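Local coordinates for protein NAD-dependent aldehyde dehydrogenase (Sinorhizobium meliloti, PDB 3U4J) that probably oxidises aldehydes to carboxylic acids with NAD or NADP as electron acceptor, at residues 58-61 and 62-66; 194-198 and 199-203; 207-210 and 211-214; 232-235 and 236-240; 253-256 and 257-261. All blocks are in the same frame, centred on the assembly; numbering follows the deposited sequence.

Overall arrangement
Contact 4 (232-240) is the middle of a row of three: its V234 packs on V63 of contact 1, and its A236 lies against L256 and I259 of contact 5, each neighbour centred about 10 Å away. Contacts 2 and 3 adjoin in sequence at the start and end of helix 202-214, their centres about 15 Å apart. Contacts 2, 3 and 5 are largely buried; 1 and 4 are only partly so, with exposed polar side chains. The chemistry follows position: a capping box at a helix start in 1, an Asx turn after a helix end in 4, a hydroxyl-rich turn in 2, water and outside ion pairs in 3, aliphatic packing beside a subunit interface in 5.

Contact 1 (58-61 and 62-66); sequences ASAD and DVRKA
With OG of S59 turned between its own N and carbonyl carbon (chi1 79°), and CG of D62 set beside the backbone N (chi1 -66°), each side chain reaches back to the other's main chain. S59 OG accepts from D62 N at 3.0 Å. In return D62 OD1 takes the N-H of S59 at 2.9 Å; the bond is almost perfectly straight (178°), although the donor comes to the anti side of the oxygen and well out of the carboxylate plane. This reciprocal pair is a capping box, with S59 as N-cap of helix 60-75. OD2 of D62 accepts from the backbone N of A35, and both oxygens of this buried acid are therefore satisfied. Were D62 an alanine, the N-H groups of S59 and A35 would probably lose their acceptors, although the serine could still cap the helix. Behind the box, V63 N donates to S59 O at 3.2 Å and A58 CB rests on V63 CG2 at 4.0 Å. On the exposed side D61 and R64 form a salt bridge: D61 OD1 sits 2.5 Å from R64 NH1, at the edge of the guanidinium and near its plane. A60 CB lies over one face of that group, 3.4 Å from R64 NH2, and a water donates to D61 OD2 while accepting weakly from R64 NH1. Two carboxylates in the first turn should interact favourably with the positive end of the helix dipole, which, with the N-H bonds to D62 and the arginine beside D61, is likely to keep both acids ionised.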
loop_
_atom_site.group_PDB
_atom_site.type_symbol
_atom_site.label_atom_id
_atom_site.label_comp_id
_atom_site.label_asym_id
_atom_site.label_seq_id
_atom_site.Cartn_x
_atom_site.Cartn_y
_atom_site.Cartn_z
ATOM N N ALA A 58 28.524 -24.546 -21.465
ATOM C CA ALA A 58 28.377 -25.244 -20.187
ATOM C C ALA A 58 27.762 -26.629 -20.371
ATOM O O ALA A 58 26.875 -26.820 -21.203
ATOM C CB ALA A 58 27.540 -24.424 -19.179
ATOM N N SER A 59 28.258 -27.571 -19.576
ATOM C CA SER A 59 27.654 -28.881 -19.415
ATOM C C SER A 59 26.589 -28.773 -18.316
ATOM O O SER A 59 26.589 -27.806 -17.532
ATOM C CB SER A 59 28.742 -29.875 -18.958
ATOM O OG SER A 59 28.966 -29.689 -17.566
ATOM N N ALA A 60 25.714 -29.776 -18.232
ATOM C CA ALA A 60 24.734 -29.862 -17.136
ATOM C C ALA A 60 25.411 -29.758 -15.774
ATOM O O ALA A 60 24.906 -29.089 -14.868
ATOM C CB ALA A 60 23.889 -31.180 -17.230
ATOM N N ASP A 61 26.566 -30.404 -15.626
ATOM C CA ASP A 61 27.292 -30.327 -14.360
ATOM C C ASP A 61 27.854 -28.935 -14.046
ATOM O O ASP A 61 27.914 -28.551 -12.882
ATOM C CB ASP A 61 28.426 -31.357 -14.323
ATOM C CG ASP A 61 27.903 -32.788 -14.129
ATOM O OD1 ASP A 61 27.016 -32.988 -13.271
ATOM O OD2 ASP A 61 28.383 -33.707 -14.828
ATOM N N ASP A 62 28.313 -28.214 -15.063
ATOM C CA ASP A 62 28.768 -26.825 -14.869
ATOM C C ASP A 62 27.616 -25.981 -14.282
ATOM O O ASP A 62 27.828 -25.213 -13.347
ATOM C CB ASP A 62 29.247 -26.193 -16.200
ATOM C CG ASP A 62 30.528 -26.862 -16.772
ATOM O OD1 ASP A 62 30.638 -26.961 -18.027
ATOM O OD2 ASP A 62 31.426 -27.273 -16.001
ATOM N N VAL A 63 26.404 -26.172 -14.810
ATOM C CA VAL A 63 25.230 -25.418 -14.365
ATOM C C VAL A 63 24.835 -25.773 -12.942
ATOM O O VAL A 63 24.530 -24.882 -12.152
ATOM C CB VAL A 63 24.039 -25.516 -15.364
ATOM C CG1 VAL A 63 22.822 -24.718 -14.841
ATOM C CG2 VAL A 63 24.455 -24.973 -16.715
ATOM N N ARG A 64 24.898 -27.060 -12.586
ATOM C CA ARG A 64 24.593 -27.473 -11.215
ATOM C C ARG A 64 25.562 -26.881 -10.205
ATOM O O ARG A 64 25.150 -26.536 -9.095
ATOM C CB ARG A 64 24.539 -29.006 -11.084
ATOM C CG ARG A 64 23.326 -29.652 -11.788
ATOM C CD ARG A 64 23.320 -31.204 -11.616
ATOM N NE ARG A 64 22.668 -31.821 -12.770
ATOM C CZ ARG A 64 23.287 -32.559 -13.679
ATOM N NH1 ARG A 64 24.576 -32.834 -13.574
ATOM N NH2 ARG A 64 22.597 -33.051 -14.692
ATOM N N LYS A 65 26.836 -26.753 -10.585
ATOM C CA LYS A 65 27.821 -26.034 -9.757
ATOM C C LYS A 65 27.411 -24.580 -9.448
ATOM O O LYS A 65 27.608 -24.104 -8.336
ATOM C CB LYS A 65 29.193 -25.994 -10.433
ATOM C CG LYS A 65 30.066 -27.243 -10.145
ATOM C CD LYS A 65 31.461 -27.145 -10.787
ATOM C CE LYS A 65 32.152 -28.538 -10.844
ATOM N NZ LYS A 65 33.358 -28.498 -11.740
ATOM N N ALA A 66 26.926 -23.867 -10.456
ATOM C CA ALA A 66 26.420 -22.499 -10.263
ATOM C C ALA A 66 25.219 -22.467 -9.312
ATOM O O ALA A 66 25.156 -21.631 -8.401
ATOM C CB ALA A 66 26.042 -21.912 -11.602
HETATM O O HOH W 1 26.000 -35.809 -14.689
#

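Contact 2 (194-198 and 199-203); sequences LKPSE and FTSGT
The carbonyl oxygen of S197 is gripped from opposite faces of its plane, by T200 N at 3.0 Å and by the hydroxyl of S201, whose OG donates to S197 O at 2.8 Å. The first of these bonds closes a type I beta turn from S197 to T200. Neither donor lies in the plane of the carbonyl. The serine side chain adds a second tie: OG of S197, swung away from its own N (chi1 170°), accepts from F199 N at 3.1 Å, making an ST turn, so that the side chain and main chain of one residue together hold the bend. S201 OG also lies 3.5 Å from CG of P196, and a water bridges the two residues, donating to S201 OG at 2.7 Å and to P196 O. That proline carbonyl is further held by K195 NZ at 2.8 Å, and the amine gives another hydrogen to G226 O. On the outer side of the turn E198 and F199 run side by side. CG of E198 stands over the centre of the F199 ring, 4.0 Å from its centroid and 7° off the normal, a CH-pi contact that the glutamate makes by folding its CG between N and carbonyl carbon (chi1 66°). The stretch links strand 191-195 to helix 202-214, at the strand end where relatives in the family receive the adenosine part of the cofactor. P196 packs on V223 of the next strand, T200 touches P174 of helix 174-187 and V113 of helix 102-113, and W55 donates its ring N-H to E198 O.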
loop_
_atom_site.group_PDB
_atom_site.type_symbol
_atom_site.label_atom_id
_atom_site.label_comp_id
_atom_site.label_asym_id
_atom_site.label_seq_id
_atom_site.Cartn_x
_atom_site.Cartn_y
_atom_site.Cartn_z
ATOM N N LEU A 194 22.239 -16.668 -13.683
ATOM C CA LEU A 194 21.834 -15.975 -14.899
ATOM C C LEU A 194 22.338 -16.769 -16.088
ATOM O O LEU A 194 23.533 -17.055 -16.173
ATOM C CB LEU A 194 22.452 -14.557 -14.952
ATOM C CG LEU A 194 22.194 -13.674 -16.195
ATOM C CD1 LEU A 194 20.708 -13.471 -16.394
ATOM C CD2 LEU A 194 22.883 -12.323 -16.101
ATOM N N LYS A 195 21.419 -17.109 -16.998
ATOM C CA LYS A 195 21.743 -17.787 -18.245
ATOM C C LYS A 195 21.352 -16.934 -19.469
ATOM O O LYS A 195 20.174 -16.894 -19.843
ATOM C CB LYS A 195 21.012 -19.127 -18.290
ATOM C CG LYS A 195 21.667 -20.137 -19.224
ATOM C CD LYS A 195 21.148 -20.031 -20.585
ATOM C CE LYS A 195 22.171 -20.610 -21.561
ATOM N NZ LYS A 195 21.756 -20.134 -22.895
ATOM N N PRO A 196 22.312 -16.210 -20.066
ATOM C CA PRO A 196 21.926 -15.419 -21.243
ATOM C C PRO A 196 21.968 -16.264 -22.518
ATOM O O PRO A 196 22.418 -17.428 -22.494
ATOM C CB PRO A 196 22.974 -14.322 -21.285
ATOM C CG PRO A 196 24.203 -14.972 -20.658
ATOM C CD PRO A 196 23.717 -15.980 -19.672
ATOM N N SER A 197 21.496 -15.687 -23.617
ATOM C CA SER A 197 21.495 -16.385 -24.884
ATOM C C SER A 197 22.907 -16.754 -25.340
ATOM O O SER A 197 23.851 -15.998 -25.157
ATOM C CB SER A 197 20.847 -15.514 -25.962
ATOM O OG SER A 197 21.067 -16.102 -27.221
ATOM N N GLU A 198 23.014 -17.920 -25.969
ATOM C CA GLU A 198 24.232 -18.379 -26.663
ATOM C C GLU A 198 24.791 -17.362 -27.638
ATOM O O GLU A 198 25.999 -17.368 -27.912
ATOM C CB GLU A 198 23.925 -19.674 -27.429
ATOM C CG GLU A 198 22.934 -19.453 -28.585
ATOM C CD GLU A 198 22.273 -20.749 -29.078
ATOM O OE1 GLU A 198 22.568 -21.136 -30.223
ATOM O OE2 GLU A 198 21.478 -21.368 -28.324
ATOM N N PHE A 199 23.925 -16.532 -28.223
ATOM C CA PHE A 199 24.387 -15.457 -29.115
ATOM C C PHE A 199 24.957 -14.203 -28.437
ATOM O O PHE A 199 25.649 -13.428 -29.093
ATOM C CB PHE A 199 23.260 -14.964 -30.046
ATOM C CG PHE A 199 22.662 -16.044 -30.906
ATOM C CD1 PHE A 199 23.475 -16.841 -31.716
ATOM C CD2 PHE A 199 21.302 -16.265 -30.904
ATOM C CE1 PHE A 199 22.926 -17.846 -32.532
ATOM C CE2 PHE A 199 20.731 -17.265 -31.711
ATOM C CZ PHE A 199 21.548 -18.061 -32.522
ATOM N N THR A 200 24.624 -13.969 -27.174
ATOM C CA THR A 200 24.784 -12.617 -26.600
ATOM C C THR A 200 25.124 -12.676 -25.113
ATOM O O THR A 200 24.384 -12.180 -24.266
ATOM C CB THR A 200 23.523 -11.752 -26.787
ATOM O OG1 THR A 200 22.384 -12.460 -26.290
ATOM C CG2 THR A 200 23.268 -11.425 -28.273
ATOM N N SER A 201 26.246 -13.290 -24.790
ATOM C CA SER A 201 26.565 -13.493 -23.394
ATOM C C SER A 201 27.499 -12.445 -22.801
ATOM O O SER A 201 27.665 -12.395 -21.602
ATOM C CB SER A 201 27.131 -14.902 -23.203
ATOM O OG SER A 201 26.129 -15.858 -23.501
ATOM N N GLY A 202 28.090 -11.608 -23.638
ATOM C CA GLY A 202 29.166 -10.724 -23.207
ATOM C C GLY A 202 28.726 -9.701 -22.175
ATOM O O GLY A 202 29.349 -9.578 -21.112
ATOM N N THR A 203 27.649 -8.961 -22.447
ATOM C CA THR A 203 27.249 -7.959 -21.425
ATOM C C THR A 203 26.761 -8.583 -20.110
ATOM O O THR A 203 26.926 -7.971 -19.046
ATOM C CB THR A 203 26.251 -6.879 -21.941
ATOM O OG1 THR A 203 25.053 -7.508 -22.354
ATOM C CG2 THR A 203 26.852 -6.105 -23.071
HETATM O O HOH W 2 25.110 -18.349 -23.139
HETATM O O HOH W 3 20.868 -12.824 -23.304
#

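Contact 3 (207-210 and 211-214); sequences LAEL and AREA
Helix 202-214 makes the crossover of a beta-alpha-beta unit between strands 191-195 and 221-223, and on it E209 and R212 lie alongside each other, pointing the same way, both packed on L26 of strand 25-27. The touch is between a methylene and the guanidinium: E209 CG sits 3.9 Å from R212 NH2, approaching the group obliquely. The charged ends do not make a salt bridge. Although the two flat groups are nearly parallel, 15° apart, E209 OE2 is 4.4 Å from R212 NH2 and well out of the guanidinium plane, leaving a general attraction of charges. Each group has a firmer partner elsewhere: E209 OE1 pairs with R206, while R212 donates from NH1 to G29 O and from NH2 to S31 OG. What ties the arginine to its own helix is a water at the edge of the guanidinium and in its plane, accepting from R212 NE at 2.9 Å and donating to E209 O at 2.8 Å. R212 arrives there because its chain leaves extended and then bends at chi3 (58°). E209 O is thus gripped twice, since E213 N also donates to it at 2.8 Å. Around the helix, L210 and E213 run side by side, with CD2 of L210 3.8 Å from OE1 of E213; the other oxygen, OE2, forms a salt bridge with R101. Small and aliphatic residues, L207, A208 and A211, all lie on F221. An apolar face on strand 221-223, with charged residues on the other sides, is the amphipathic pattern typical of crossover helices in Rossmann-like alpha/beta domains.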
loop_
_atom_site.group_PDB
_atom_site.type_symbol
_atom_site.label_atom_id
_atom_site.label_comp_id
_atom_site.label_asym_id
_atom_site.label_seq_id
_atom_site.Cartn_x
_atom_site.Cartn_y
_atom_site.Cartn_z
ATOM N N LEU A 207 28.159 -7.926 -16.503
ATOM C CA LEU A 207 27.294 -7.446 -15.404
ATOM C C LEU A 207 27.603 -8.206 -14.110
ATOM O O LEU A 207 27.672 -7.594 -13.035
ATOM C CB LEU A 207 25.807 -7.580 -15.768
ATOM C CG LEU A 207 24.730 -7.072 -14.827
ATOM C CD1 LEU A 207 24.939 -5.581 -14.465
ATOM C CD2 LEU A 207 23.342 -7.266 -15.474
ATOM N N ALA A 208 27.799 -9.528 -14.217
ATOM C CA ALA A 208 28.157 -10.339 -13.039
ATOM C C ALA A 208 29.529 -9.926 -12.503
ATOM O O ALA A 208 29.765 -9.961 -11.291
ATOM C CB ALA A 208 28.151 -11.828 -13.369
ATOM N N GLU A 209 30.423 -9.561 -13.415
ATOM C CA GLU A 209 31.764 -9.109 -13.029
ATOM C C GLU A 209 31.694 -7.752 -12.328
ATOM O O GLU A 209 32.420 -7.506 -11.365
ATOM C CB GLU A 209 32.714 -9.099 -14.238
ATOM C CG GLU A 209 32.958 -10.528 -14.792
ATOM C CD GLU A 209 33.811 -10.552 -16.062
ATOM O OE1 GLU A 209 33.989 -9.499 -16.718
ATOM O OE2 GLU A 209 34.291 -11.641 -16.438
ATOM N N LEU A 210 30.802 -6.883 -12.794
ATOM C CA LEU A 210 30.565 -5.604 -12.079
ATOM C C LEU A 210 29.993 -5.821 -10.678
ATOM O O LEU A 210 30.408 -5.142 -9.727
ATOM C CB LEU A 210 29.675 -4.661 -12.885
ATOM C CG LEU A 210 30.210 -4.285 -14.272
ATOM C CD1 LEU A 210 29.298 -3.260 -14.942
ATOM C CD2 LEU A 210 31.625 -3.766 -14.190
ATOM N N ALA A 211 29.051 -6.756 -10.534
ATOM C CA ALA A 211 28.554 -7.105 -9.196
ATOM C C ALA A 211 29.692 -7.581 -8.283
ATOM O O ALA A 211 29.774 -7.203 -7.088
ATOM C CB ALA A 211 27.410 -8.186 -9.270
ATOM N N ARG A 212 30.581 -8.399 -8.832
ATOM C CA ARG A 212 31.751 -8.856 -8.045
ATOM C C ARG A 212 32.625 -7.647 -7.690
ATOM O O ARG A 212 33.063 -7.487 -6.551
ATOM C CB ARG A 212 32.574 -9.882 -8.842
ATOM C CG ARG A 212 33.773 -10.434 -8.077
ATOM C CD ARG A 212 34.448 -11.580 -8.844
ATOM N NE ARG A 212 34.913 -11.214 -10.188
ATOM C CZ ARG A 212 35.298 -12.113 -11.098
ATOM N NH1 ARG A 212 35.270 -13.417 -10.792
ATOM N NH2 ARG A 212 35.700 -11.722 -12.303
ATOM N N GLU A 213 32.863 -6.782 -8.674
ATOM C CA GLU A 213 33.691 -5.570 -8.457
ATOM C C GLU A 213 33.103 -4.627 -7.372
ATOM O O GLU A 213 33.849 -4.014 -6.595
ATOM C CB GLU A 213 33.887 -4.838 -9.801
ATOM C CG GLU A 213 34.835 -3.622 -9.800
ATOM C CD GLU A 213 35.233 -3.200 -11.236
ATOM O OE1 GLU A 213 34.849 -3.909 -12.204
ATOM O OE2 GLU A 213 35.936 -2.169 -11.412
ATOM N N ALA A 214 31.774 -4.533 -7.320
ATOM C CA ALA A 214 31.066 -3.719 -6.325
ATOM C C ALA A 214 31.161 -4.303 -4.916
ATOM O O ALA A 214 30.859 -3.605 -3.953
ATOM C CB ALA A 214 29.583 -3.555 -6.708
HETATM O O HOH W 4 34.995 -8.618 -11.547
#

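Contact 4 (232-235 and 236-240); sequences GQVL and AEDPN
V234 and D238 meet where helix 231-237 ends: D238 N donates to V234 O at 2.8 Å, nearly along the C=O axis, and D238 CB comes within 3.2 Å of that same oxygen. Two residues earlier, A236 N bonds to G232 O at 3.0 Å, and the methyl of A236 lies 3.5 Å from G232 O. This is the close side. It is small and apolar, and other helices cover it: V234 rests on A60 and V63 of helix 60-75, while A236 sits against L256 and I259 of helix 250-261. The solvent side is looser and less certain. Q233 and E237 are exposed, though E237 OE1 still touches I259, and their side chains come no nearer than 4.3 Å, from Q233 CB to E237 OE1; the placing of Q233 O is doubtful, which clouds the bond it receives from E237 N. E237 N also makes a weak bond to V234 O, 3.2 Å. D238 is the first residue to leave helical geometry. Its CG stands anti to the backbone N (chi1 -168°), and OD2 uses its anti lone pair to accept from N240 N at 2.8 Å, with an N-H...O angle of 162°. Outside partners hold the exit too, K265 NZ donating to D238 O and R71 NH1 to N240 O. The chain thus leaves helix 231-237 directly through an Asx turn, D238-P239-N240, on its way to strand 243-247.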
loop_
_atom_site.group_PDB
_atom_site.type_symbol
_atom_site.label_atom_id
_atom_site.label_comp_id
_atom_site.label_asym_id
_atom_site.label_seq_id
_atom_site.Cartn_x
_atom_site.Cartn_y
_atom_site.Cartn_z
ATOM N N GLY A 232 18.771 -24.760 -19.532
ATOM C CA GLY A 232 17.344 -24.571 -19.336
ATOM C C GLY A 232 16.673 -25.707 -18.582
ATOM O O GLY A 232 15.984 -25.470 -17.597
ATOM N N GLN A 233 16.891 -26.936 -19.033
ATOM C CA GLN A 233 16.404 -28.127 -18.313
ATOM C C GLN A 233 16.932 -28.212 -16.883
ATOM O O GLN A 233 16.171 -28.497 -15.966
ATOM C CB GLN A 233 16.735 -29.426 -19.062
ATOM C CG GLN A 233 15.927 -29.615 -20.330
ATOM C CD GLN A 233 15.812 -31.064 -20.790
ATOM O OE1 GLN A 233 16.797 -31.831 -20.788
ATOM N NE2 GLN A 233 14.604 -31.445 -21.216
ATOM N N VAL A 234 18.224 -27.963 -16.687
ATOM C CA VAL A 234 18.778 -28.031 -15.334
ATOM C C VAL A 234 18.107 -27.014 -14.410
ATOM O O VAL A 234 17.653 -27.381 -13.334
ATOM C CB VAL A 234 20.306 -27.873 -15.297
ATOM C CG1 VAL A 234 20.804 -27.674 -13.830
ATOM C CG2 VAL A 234 20.969 -29.090 -15.943
ATOM N N LEU A 235 18.025 -25.754 -14.838
ATOM C CA LEU A 235 17.385 -24.715 -14.005
ATOM C C LEU A 235 15.925 -25.048 -13.683
ATOM O O LEU A 235 15.472 -24.845 -12.553
ATOM C CB LEU A 235 17.518 -23.327 -14.635
ATOM C CG LEU A 235 18.964 -22.798 -14.644
ATOM C CD1 LEU A 235 19.049 -21.500 -15.436
ATOM C CD2 LEU A 235 19.516 -22.622 -13.215
ATOM N N ALA A 236 15.208 -25.619 -14.656
ATOM C CA ALA A 236 13.806 -25.949 -14.428
ATOM C C ALA A 236 13.571 -27.259 -13.646
ATOM O O ALA A 236 12.504 -27.431 -13.008
ATOM C CB ALA A 236 13.042 -25.924 -15.750
ATOM N N GLU A 237 14.545 -28.177 -13.662
ATOM C CA GLU A 237 14.376 -29.399 -12.845
ATOM C C GLU A 237 15.178 -29.499 -11.539
ATOM O O GLU A 237 14.786 -30.250 -10.651
ATOM C CB GLU A 237 14.420 -30.699 -13.682
ATOM C CG GLU A 237 15.487 -30.756 -14.744
ATOM C CD GLU A 237 15.369 -31.973 -15.696
ATOM O OE1 GLU A 237 14.405 -32.049 -16.502
ATOM O OE2 GLU A 237 16.279 -32.829 -15.652
ATOM N N ASP A 238 16.252 -28.724 -11.376
ATOM C CA ASP A 238 17.115 -28.923 -10.211
ATOM C C ASP A 238 16.360 -28.643 -8.894
ATOM O O ASP A 238 15.751 -27.594 -8.758
ATOM C CB ASP A 238 18.375 -28.046 -10.311
ATOM C CG ASP A 238 19.436 -28.427 -9.294
ATOM O OD1 ASP A 238 20.505 -28.872 -9.732
ATOM O OD2 ASP A 238 19.227 -28.311 -8.072
ATOM N N PRO A 239 16.403 -29.572 -7.923
ATOM C CA PRO A 239 15.723 -29.373 -6.626
ATOM C C PRO A 239 16.211 -28.175 -5.805
ATOM O O PRO A 239 15.490 -27.724 -4.914
ATOM C CB PRO A 239 16.056 -30.655 -5.848
ATOM C CG PRO A 239 16.373 -31.660 -6.890
ATOM C CD PRO A 239 17.002 -30.919 -8.029
ATOM N N ASN A 240 17.417 -27.682 -6.073
ATOM C CA ASN A 240 17.939 -26.560 -5.314
ATOM C C ASN A 240 17.601 -25.191 -5.963
ATOM O O ASN A 240 18.014 -24.161 -5.466
ATOM C CB ASN A 240 19.463 -26.680 -5.142
ATOM C CG ASN A 240 19.871 -27.749 -4.158
ATOM O OD1 ASN A 240 19.218 -27.984 -3.145
ATOM N ND2 ASN A 240 20.986 -28.394 -4.449
#

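Contact 5 (253-256 and 257-261); sequences GTKL and GEIAA
K255 and I259, one turn apart, lie side by side and point the same way, with K255 CG 4.1 Å from I259 CD1. The same methyl carbon, I259 CD1, rests 3.6 Å from K255 O and, more loosely, 4.5 Å from L256 CD2. I259 gets its methyl there by setting CG1 beside the backbone N (chi1 -69°) and extending from it. Beneath these side chains the main chain fixes the spacing: G257 N donates to G253 O at 2.7 Å, and I259 N and A260 N bond in the same way to K255 O and L256 O. Next outward, helix 231-237 covers the aliphatic side. T254 turns its hydroxyl back into the helix, OG1 bonding to R251 O. The remaining side faces the second subunit, where T254 and E258 pack on A261 of that chain and A261 of this one packs on the partner's G257. E258 OE1 makes a long, weak ion pair with R262 of the second subunit. Replacing E258 by a glycine is likely to leave that arginine without this carboxylate and open a gap over A261 of the second subunit. K255 NZ, 5.9 Å from E258 OE2, adds at most a diffuse attraction. Helix 250-261 links strands 243-247 and 266-270 as a beta-alpha-beta crossover, and its pairing with the same helix of another subunit is typical of the dimer interface of aldehyde dehydrogenases.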
loop_
_atom_site.group_PDB
_atom_site.type_symbol
_atom_site.label_atom_id
_atom_site.label_comp_id
_atom_site.label_asym_id
_atom_site.label_seq_id
_atom_site.Cartn_x
_atom_site.Cartn_y
_atom_site.Cartn_z
ATOM N N GLY A 253 9.111 -21.099 -23.400
ATOM C CA GLY A 253 8.551 -20.853 -22.066
ATOM C C GLY A 253 7.544 -21.900 -21.600
ATOM O O GLY A 253 7.537 -22.301 -20.436
ATOM N N THR A 254 6.676 -22.337 -22.505
ATOM C CA THR A 254 5.682 -23.338 -22.168
ATOM C C THR A 254 6.409 -24.640 -21.781
ATOM O O THR A 254 6.095 -25.244 -20.754
ATOM C CB THR A 254 4.712 -23.609 -23.336
ATOM O OG1 THR A 254 5.465 -24.116 -24.426
ATOM C CG2 THR A 254 4.002 -22.335 -23.806
ATOM N N LYS A 255 7.400 -25.035 -22.572
ATOM C CA LYS A 255 8.174 -26.239 -22.260
ATOM C C LYS A 255 8.856 -26.147 -20.895
ATOM O O LYS A 255 8.783 -27.085 -20.106
ATOM C CB LYS A 255 9.200 -26.532 -23.369
ATOM C CG LYS A 255 10.150 -27.719 -23.075
ATOM C CD LYS A 255 11.087 -28.006 -24.274
ATOM C CE LYS A 255 10.357 -28.730 -25.437
ATOM N NZ LYS A 255 9.430 -27.855 -26.254
ATOM N N LEU A 256 9.524 -25.021 -20.615
ATOM C CA LEU A 256 10.149 -24.836 -19.295
ATOM C C LEU A 256 9.146 -24.775 -18.182
ATOM O O LEU A 256 9.404 -25.275 -17.107
ATOM C CB LEU A 256 11.052 -23.600 -19.252
ATOM C CG LEU A 256 12.349 -23.749 -20.054
ATOM C CD1 LEU A 256 13.107 -22.463 -19.877
ATOM C CD2 LEU A 256 13.216 -24.940 -19.588
ATOM N N GLY A 257 8.004 -24.150 -18.459
ATOM C CA GLY A 257 6.881 -24.121 -17.534
ATOM C C GLY A 257 6.411 -25.530 -17.177
ATOM O O GLY A 257 6.259 -25.856 -16.006
ATOM N N GLU A 258 6.213 -26.389 -18.174
ATOM C CA GLU A 258 5.724 -27.744 -17.854
ATOM C C GLU A 258 6.728 -28.498 -16.981
ATOM O O GLU A 258 6.340 -29.183 -16.026
ATOM C CB GLU A 258 5.444 -28.554 -19.111
ATOM C CG GLU A 258 4.782 -27.769 -20.240
ATOM C CD GLU A 258 4.680 -28.586 -21.517
ATOM O OE1 GLU A 258 4.437 -29.816 -21.418
ATOM O OE2 GLU A 258 4.804 -27.993 -22.610
ATOM N N ILE A 259 8.012 -28.366 -17.307
ATOM C CA ILE A 259 9.065 -29.066 -16.544
ATOM C C ILE A 259 9.084 -28.580 -15.102
ATOM O O ILE A 259 9.077 -29.378 -14.153
ATOM C CB ILE A 259 10.455 -28.850 -17.185
ATOM C CG1 ILE A 259 10.525 -29.589 -18.527
ATOM C CG2 ILE A 259 11.562 -29.280 -16.211
ATOM C CD1 ILE A 259 11.642 -29.106 -19.460
ATOM N N ALA A 260 9.073 -27.251 -14.945
ATOM C CA ALA A 260 9.042 -26.629 -13.615
ATOM C C ALA A 260 7.832 -27.017 -12.808
ATOM O O ALA A 260 7.919 -27.160 -11.583
ATOM C CB ALA A 260 9.154 -25.068 -13.706
ATOM N N ALA A 261 6.691 -27.184 -13.461
ATOM C CA ALA A 261 5.486 -27.564 -12.709
ATOM C C ALA A 261 5.637 -28.956 -12.067
ATOM O O ALA A 261 5.010 -29.252 -11.044
ATOM C CB ALA A 261 4.274 -27.501 -13.588
#